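Local coordinates for telethonin (Homo sapiens, PDB 1YA5), which mediates the antiparallel assembly of titin molecules at the sarcomeric Z-disk, acting as a structural adaptor and muscle assembly regulating factor, at residues M1-E5 against L30-P34; Q56-L60 against M71-G75. The protein carries 4 engineered substitutions. One frame throughout, in Å; residues are numbered along the deposited sequence.

Interaction 1: M1-E5 against L30-P34. With SO4 (sulfate ion), chain G.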
loop_
_atom_site.group_PDB
_atom_site.type_symbol
_atom_site.label_atom_id
_atom_site.label_comp_id
_atom_site.label_asym_id
_atom_site.label_seq_id
_atom_site.Cartn_x
_atom_site.Cartn_y
_atom_site.Cartn_z
ATOM N N MET C 1 -6.318 5.632 10.270
ATOM C CA MET C 1 -6.423 4.796 11.500
ATOM C C MET C 1 -5.019 4.372 11.919
ATOM O O MET C 1 -4.199 5.250 12.188
ATOM C CB MET C 1 -7.419 3.647 11.308
ATOM C CG MET C 1 -8.749 4.144 10.719
ATOM S SD MET C 1 -8.720 5.924 10.201
ATOM C CE MET C 1 -8.359 5.898 8.439
ATOM N N ALA C 2 -4.702 3.082 11.979
ATOM C CA ALA C 2 -3.341 2.731 12.420
ATOM C C ALA C 2 -2.407 2.316 11.286
ATOM O O ALA C 2 -2.238 1.127 11.034
ATOM C CB ALA C 2 -3.367 1.663 13.530
ATOM N N THR C 3 -1.804 3.287 10.604
ATOM C CA THR C 3 -0.656 3.009 9.739
ATOM C C THR C 3 0.215 1.944 10.393
ATOM O O THR C 3 0.392 1.955 11.600
ATOM C CB THR C 3 0.200 4.265 9.540
ATOM O OG1 THR C 3 -0.320 5.308 10.363
ATOM C CG2 THR C 3 0.132 4.764 8.106
ATOM N N SER C 4 0.740 1.019 9.595
ATOM C CA SER C 4 1.731 0.071 10.082
ATOM C C SER C 4 3.006 0.364 9.353
ATOM O O SER C 4 2.995 0.554 8.144
ATOM C CB SER C 4 1.320 -1.376 9.804
ATOM O OG SER C 4 -0.056 -1.594 10.083
ATOM N N GLU C 5 4.106 0.389 10.089
ATOM C CA GLU C 5 5.408 0.677 9.517
ATOM C C GLU C 5 6.279 -0.566 9.651
ATOM O O GLU C 5 6.623 -0.968 10.749
ATOM C CB GLU C 5 6.057 1.869 10.253
ATOM C CG GLU C 5 6.343 3.097 9.380
ATOM C CD GLU C 5 6.822 2.744 7.952
ATOM O OE1 GLU C 5 6.208 3.239 6.977
ATOM O OE2 GLU C 5 7.820 1.985 7.789
ATOM N N LEU C 30 1.846 0.950 5.530
ATOM C CA LEU C 30 0.425 0.650 5.318
ATOM C C LEU C 30 -0.440 1.637 6.049
ATOM O O LEU C 30 -0.322 1.786 7.268
ATOM C CB LEU C 30 0.086 -0.735 5.860
ATOM C CG LEU C 30 -1.229 -1.337 5.358
ATOM C CD1 LEU C 30 -1.059 -1.998 3.947
ATOM C CD2 LEU C 30 -1.747 -2.347 6.363
ATOM N N SER C 31 -1.330 2.306 5.335
ATOM C CA SER C 31 -2.249 3.194 6.032
ATOM C C SER C 31 -3.712 2.969 5.718
ATOM O O SER C 31 -4.069 2.336 4.706
ATOM C CB SER C 31 -1.891 4.675 5.853
ATOM O OG SER C 31 -1.201 4.901 4.641
ATOM N N THR C 32 -4.540 3.515 6.613
ATOM C CA THR C 32 -5.985 3.512 6.499
ATOM C C THR C 32 -6.466 4.864 6.010
ATOM O O THR C 32 -6.053 5.894 6.543
ATOM C CB THR C 32 -6.587 3.251 7.873
ATOM O OG1 THR C 32 -6.109 1.989 8.347
ATOM C CG2 THR C 32 -8.106 3.164 7.821
ATOM N N ARG C 33 -7.334 4.866 4.997
ATOM C CA ARG C 33 -8.014 6.093 4.599
ATOM C C ARG C 33 -9.450 6.091 5.090
ATOM O O ARG C 33 -10.151 5.086 4.977
ATOM C CB ARG C 33 -7.992 6.272 3.085
ATOM C CG ARG C 33 -6.661 5.964 2.437
ATOM C CD ARG C 33 -5.664 7.068 2.679
ATOM N NE ARG C 33 -6.250 8.384 2.440
ATOM C CZ ARG C 33 -5.930 9.472 3.126
ATOM N NH1 ARG C 33 -5.033 9.395 4.097
ATOM N NH2 ARG C 33 -6.507 10.631 2.850
ATOM N N PRO C 34 -9.903 7.227 5.634
ATOM C CA PRO C 34 -11.267 7.337 6.158
ATOM C C PRO C 34 -12.301 6.862 5.146
ATOM O O PRO C 34 -12.021 6.775 3.949
ATOM C CB PRO C 34 -11.435 8.841 6.389
ATOM C CG PRO C 34 -10.266 9.489 5.640
ATOM C CD PRO C 34 -9.166 8.492 5.755
HETATM S S SO4 G . -3.556 13.339 3.011
HETATM O O1 SO4 G . -3.047 14.699 3.207
HETATM O O2 SO4 G . -3.062 12.805 1.738
HETATM O O3 SO4 G . -3.091 12.472 4.096
HETATM O O4 SO4 G . -5.022 13.357 3.019
#

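Interaction 2: Q56-L60 against M71-G75. Engineered in segment 56-60: Ser57 (natural residue Cys). With SO4 (sulfate ion), chain H.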
loop_
_atom_site.group_PDB
_atom_site.type_symbol
_atom_site.label_atom_id
_atom_site.label_comp_id
_atom_site.label_asym_id
_atom_site.label_seq_id
_atom_site.Cartn_x
_atom_site.Cartn_y
_atom_site.Cartn_z
ATOM N N GLN C 56 -13.614 2.414 4.019
ATOM C CA GLN C 56 -12.174 2.549 4.134
ATOM C C GLN C 56 -11.449 1.841 3.018
ATOM O O GLN C 56 -11.930 0.845 2.452
ATOM C CB GLN C 56 -11.700 1.970 5.432
ATOM C CG GLN C 56 -12.439 2.524 6.618
ATOM C CD GLN C 56 -11.719 2.250 7.874
ATOM O OE1 GLN C 56 -11.240 1.143 8.085
ATOM N NE2 GLN C 56 -11.597 3.257 8.715
ATOM N N SER C 57 -10.276 2.364 2.696
ATOM C CA SER C 57 -9.337 1.610 1.899
ATOM C C SER C 57 -7.953 1.733 2.522
ATOM O O SER C 57 -7.626 2.745 3.111
ATOM C CB SER C 57 -9.367 2.058 0.446
ATOM O OG SER C 57 -8.560 3.194 0.282
ATOM N N GLN C 58 -7.173 0.671 2.419
ATOM C CA GLN C 58 -5.835 0.608 2.987
ATOM C C GLN C 58 -4.846 0.739 1.838
ATOM O O GLN C 58 -4.869 -0.050 0.893
ATOM C CB GLN C 58 -5.621 -0.745 3.690
ATOM C CG GLN C 58 -6.535 -1.031 4.905
ATOM C CD GLN C 58 -6.719 -2.537 5.170
ATOM O OE1 GLN C 58 -6.243 -3.059 6.175
ATOM N NE2 GLN C 58 -7.410 -3.231 4.257
ATOM N N VAL C 59 -3.985 1.740 1.921
ATOM C CA VAL C 59 -2.974 1.920 0.908
ATOM C C VAL C 59 -1.585 1.448 1.293
ATOM O O VAL C 59 -1.170 1.519 2.451
ATOM C CB VAL C 59 -2.961 3.330 0.281
ATOM C CG1 VAL C 59 -3.944 4.273 0.984
ATOM C CG2 VAL C 59 -1.561 3.887 0.232
ATOM N N LEU C 60 -0.889 0.940 0.289
ATOM C CA LEU C 60 0.377 0.309 0.491
ATOM C C LEU C 60 1.428 1.052 -0.272
ATOM O O LEU C 60 1.303 1.272 -1.484
ATOM C CB LEU C 60 0.312 -1.131 0.009
ATOM C CG LEU C 60 1.510 -2.015 0.343
ATOM C CD1 LEU C 60 0.963 -3.295 0.877
ATOM C CD2 LEU C 60 2.407 -2.264 -0.895
ATOM N N MET C 71 3.464 0.262 -4.936
ATOM C CA MET C 71 2.319 0.863 -4.238
ATOM C C MET C 71 0.981 0.522 -4.859
ATOM O O MET C 71 0.880 0.089 -6.031
ATOM C CB MET C 71 2.454 2.375 -4.132
ATOM C CG MET C 71 2.318 3.115 -5.429
ATOM S SD MET C 71 3.058 4.754 -5.459
ATOM C CE MET C 71 4.808 4.422 -5.156
ATOM N N GLY C 72 -0.054 0.714 -4.054
ATOM C CA GLY C 72 -1.412 0.443 -4.488
ATOM C C GLY C 72 -2.387 0.306 -3.345
ATOM O O GLY C 72 -2.104 0.695 -2.200
ATOM N N ILE C 73 -3.557 -0.239 -3.669
ATOM C CA ILE C 73 -4.651 -0.370 -2.718
ATOM C C ILE C 73 -4.703 -1.808 -2.270
ATOM O O ILE C 73 -4.799 -2.724 -3.086
ATOM C CB ILE C 73 -5.996 0.080 -3.345
ATOM C CG1 ILE C 73 -5.931 1.567 -3.756
ATOM C CG2 ILE C 73 -7.132 -0.076 -2.350
ATOM C CD1 ILE C 73 -5.903 2.552 -2.541
ATOM N N LEU C 74 -4.602 -2.013 -0.972
ATOM C CA LEU C 74 -4.596 -3.350 -0.450
ATOM C C LEU C 74 -5.879 -4.023 -0.893
ATOM O O LEU C 74 -6.965 -3.534 -0.594
ATOM C CB LEU C 74 -4.521 -3.337 1.077
ATOM C CG LEU C 74 -4.440 -4.763 1.623
ATOM C CD1 LEU C 74 -3.164 -5.468 1.146
ATOM C CD2 LEU C 74 -4.523 -4.776 3.134
ATOM N N GLY C 75 -5.763 -5.125 -1.627
ATOM C CA GLY C 75 -6.945 -5.863 -1.996
ATOM C C GLY C 75 -7.251 -5.642 -3.452
ATOM O O GLY C 75 -8.016 -6.378 -4.056
HETATM S S SO4 H . -13.546 6.241 9.903
HETATM O O1 SO4 H . -14.635 7.012 9.306
HETATM O O2 SO4 H . -12.299 6.576 9.227
HETATM O O3 SO4 H . -13.823 4.818 9.757
HETATM O O4 SO4 H . -13.435 6.571 11.322
#

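Interaction 1: M1-E5 against L30-P34
Met1 lays its side chain across that of Thr32, the two crossing at about a right angle. The carbon pair Met1 CB and Thr32 CB lies 3.6 Å apart, and Met1 SD sits 3.7 Å from Thr32 CG2. Thr32 keeps OG1 beside its backbone N (chi1 -59°), which leaves CG2 anti to that N and directed at the Met1 side chain. The Met1 chain bends at chi2 and chi3, which carries CE to 3.8 Å from Pro34 CD, an apolar touch. The methyl is nevertheless modelled too near Thr32 CG2, which leaves its exact place doubtful. Gln56 on strand 49-62 also meets both Met1 and Thr32.

Ala2 turns its methyl away from segment 30-34. Thr3 directs CG2 over Ser31, but that methyl and Ser31 CB are modelled closer than carbons can sit, so the placement is doubtful. The pairing proper starts at Ser4, which forms an antiparallel hydrogen-bonded bridge with Leu30, their CA atoms 5.0 Å apart. This is one end of the long beta hairpin formed by strands 4-14 and 19-33. Leu30 N gives the surer bond, to Ser4 O at 2.9 Å, with 165° at the hydrogen and the donor in the carbonyl plane; the return bond, Ser4 N to Leu30 O at 2.7 Å, is bent to 148°, and Leu30 O is placed less surely. On the sheet face shared by this pair, Ser4 OG is 4.2 Å from Leu30 CD2, and one chain of another protein, probably titin, packs on both residues.

Glu5 turns its carboxylate to the hydroxyl of Thr29 through OE1. Across on the other strand, Arg33 offers NH2 to O4 of a sulfate at 3.1 Å, while its NE pairs with an acidic side chain of another protein chain.

Interaction 2: Q56-L60 against M71-G75
Leu74 and Gln58 meet closely, and here one backbone bond holds the two segments: Leu74 N donates to Gln58 O at 2.7 Å, nearly straight at 163° and almost in line with the carbonyl. Their CB atoms lie 3.8 Å apart, and Leu74 CG, anti to its backbone N (chi1 -177°), carries CD2 to 3.5 Å from Gln58 NE2. Gln58 OE1 has a weak hydrogen bond to a basic side chain of another protein chain. Further along, Leu60 and Gly72 exchange two bonds, Leu60 N to Gly72 O at 2.8 Å and Gly72 N to Leu60 O at 3.0 Å, as an antiparallel hydrogen-bonded pair. The backbone angles of Gly72 would jam a CB against the preceding carbonyl. Between these bonds Val59 faces Ile73 as a non-hydrogen-bonded pair, Val59 CB to Ile73 CD1 4.2 Å.

The loose side is at Gln56, which does not touch segment 71-75; its NE2 lies 2.9 Å from O3 of a sulfate, with a weak bond to O2. An alanine at Gln56 removes the amide, which would probably leave the sulfate without this partner and a gap beside Met1 and Thr32.

Strand 49-62 has strand 19-33 along its other edge, while Met71 bonds by backbone to Gln79 of strand 78-82.

Overall arrangement
Interactions 1 and 2 occupy neighbouring parts of one antiparallel sheet, their centres about 9 Å apart. Along the chain they come in series, the 1-5/30-34 hairpin closing before the 56-60/71-75 hairpin opens. Strands 19-33 and 49-62 are the inner neighbours that join them: Ser31 O accepts a probable hydrogen bond from Val59 N at 2.8 Å, and Arg33 N probably donates to Ser57 O at 2.9 Å. The pairings of neighbouring strands give the order 4-14, 19-33, 49-62, 68-73. This N-terminal part of telethonin thus offers a continuous sheet, contacted by two chains of another protein, consistent with its role in joining titin molecules.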